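Local coordinates for protein superoxide dismutase [Mn], mitochondrial (Saccharomyces cerevisiae S288C, PDB 4F6E) that converts superoxide radicals to hydrogen peroxide and oxygen at a manganese site in each subunit, probably protecting mitochondria from oxidative damage, at residues T79-C82 against L83-N87. The protein carries 2 engineered substitutions. Residues are numbered along the deposited sequence; the frame is centred on the assembly and turned at random.
Sequences TNHC and LFWEN. With MN (manganese (II) ion), chain E.
His81 and Trp85 sit one turn apart on helix 74-86, in the alpha-hairpin domain of the iron/manganese superoxide dismutase fold. His81 NE2 binds the manganese ion at 2.2 Å. His26, Asp168, His172 and a water also bind the metal. The side chains of Trp85 and His81 cross at a slant, and Trp85 CZ2 lies 4.2 Å from His81 CD2, at the imidazole edge. His81 CG lies anti to its own carbonyl carbon (chi1 -70°), which swings the ring off the helix to the metal. At the second shell, His81 ND1 is hydrogen-bonded to the backbone oxygen of Gly77; with NE2 on the metal, this bond holds the ring at both nitrogens and limits its rotation. Trp85 NE1 is hydrogen-bonded to His31 ND1. An alanine in place of Trp85 would probably leave His31 ND1 without this partner and the CD2 edge of His81 without its indole neighbour. The helix backbone sets the spacing, with Trp85 N donating to His81 O at 3.0 Å, with a nearly straight N-H...O angle of 170°. Phe84 N makes the matching hydrogen bond to Asn80 O, less straight at 152°, while Asn80 OD1 is hydrogen-bonded to Thr156 OG1. One turn on from Thr79, Leu83 CG rests 3.5 Å from Thr79 O. His81 O also lies over one indole face, offset toward the rim, 3.0 Å from Trp85 CD1.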
# COMPACT_ATOMS: atom_id res chain seq x y z
N THR A 79 3.25 15.56 -12.96
CA THR A 79 3.98 14.85 -14.00
C THR A 79 3.02 14.06 -14.90
O THR A 79 3.13 14.12 -16.13
CB THR A 79 5.00 13.89 -13.38
OG1 THR A 79 5.96 14.65 -12.62
CG2 THR A 79 5.75 13.11 -14.47
N ASN A 80 2.10 13.34 -14.28
CA ASN A 80 1.20 12.46 -15.04
C ASN A 80 0.32 13.24 -15.98
O ASN A 80 0.08 12.81 -17.11
CB ASN A 80 0.32 11.61 -14.12
CG ASN A 80 1.07 10.47 -13.45
OD1 ASN A 80 2.09 9.97 -13.95
ND2 ASN A 80 0.55 10.02 -12.30
N HIS A 81 -0.18 14.39 -15.54
CA HIS A 81 -1.02 15.21 -16.41
C HIS A 81 -0.23 15.85 -17.53
O HIS A 81 -0.74 15.98 -18.65
CB HIS A 81 -1.86 16.23 -15.63
CG HIS A 81 -2.93 15.59 -14.82
ND1 HIS A 81 -2.70 15.07 -13.57
CD2 HIS A 81 -4.22 15.32 -15.13
CE1 HIS A 81 -3.82 14.54 -13.11
NE2 HIS A 81 -4.75 14.67 -14.04
N CYS A 82 1.02 16.22 -17.27
CA CYS A 82 1.85 16.73 -18.36
C CYS A 82 2.02 15.67 -19.44
O CYS A 82 1.90 15.96 -20.63
CB CYS A 82 3.23 17.17 -17.87
SG CYS A 82 3.21 18.76 -17.00
N LEU A 83 2.28 14.43 -19.03
CA LEU A 83 2.42 13.33 -20.00
C LEU A 83 1.12 13.14 -20.78
O LEU A 83 1.15 12.95 -22.00
CB LEU A 83 2.80 12.02 -19.29
CG LEU A 83 4.19 12.00 -18.64
CD1 LEU A 83 4.37 10.81 -17.73
CD2 LEU A 83 5.27 12.00 -19.71
N PHE A 84 0.01 13.17 -20.06
CA PHE A 84 -1.32 12.93 -20.62
C PHE A 84 -1.61 13.91 -21.74
O PHE A 84 -1.93 13.50 -22.86
CB PHE A 84 -2.36 13.05 -19.49
CG PHE A 84 -3.75 12.61 -19.87
CD1 PHE A 84 -3.98 11.35 -20.40
CD2 PHE A 84 -4.84 13.44 -19.63
CE1 PHE A 84 -5.27 10.93 -20.72
CE2 PHE A 84 -6.13 13.03 -19.94
CZ PHE A 84 -6.34 11.78 -20.49
N TRP A 85 -1.46 15.21 -21.48
CA TRP A 85 -1.80 16.17 -22.53
C TRP A 85 -0.92 15.98 -23.76
O TRP A 85 -1.39 16.15 -24.88
CB TRP A 85 -1.68 17.63 -22.08
CG TRP A 85 -2.31 17.96 -20.75
CD1 TRP A 85 -1.72 18.65 -19.73
CD2 TRP A 85 -3.65 17.66 -20.30
NE1 TRP A 85 -2.58 18.78 -18.68
CE2 TRP A 85 -3.77 18.18 -18.99
CE3 TRP A 85 -4.74 16.98 -20.86
CZ2 TRP A 85 -4.93 18.05 -18.24
CZ3 TRP A 85 -5.90 16.86 -20.11
CH2 TRP A 85 -5.99 17.39 -18.82
N GLU A 86 0.34 15.63 -23.55
CA GLU A 86 1.27 15.48 -24.66
C GLU A 86 1.00 14.22 -25.49
O GLU A 86 1.38 14.18 -26.67
CB GLU A 86 2.73 15.52 -24.19
CG GLU A 86 3.20 16.93 -23.82
CD GLU A 86 3.39 17.84 -25.03
OE1 GLU A 86 4.01 17.41 -26.02
OE2 GLU A 86 2.92 19.00 -24.98
N ASN A 87 0.35 13.22 -24.90
CA ASN A 87 -0.02 12.05 -25.71
C ASN A 87 -1.48 12.01 -26.16
O ASN A 87 -2.00 10.94 -26.50
CB ASN A 87 0.51 10.68 -25.17
CG ASN A 87 -0.07 10.26 -23.80
OD1 ASN A 87 0.69 9.99 -22.86
ND2 ASN A 87 -1.40 10.12 -23.71
MN MN E . -6.66 13.55 -14.00
O HOH W 1 -5.77 11.96 -12.48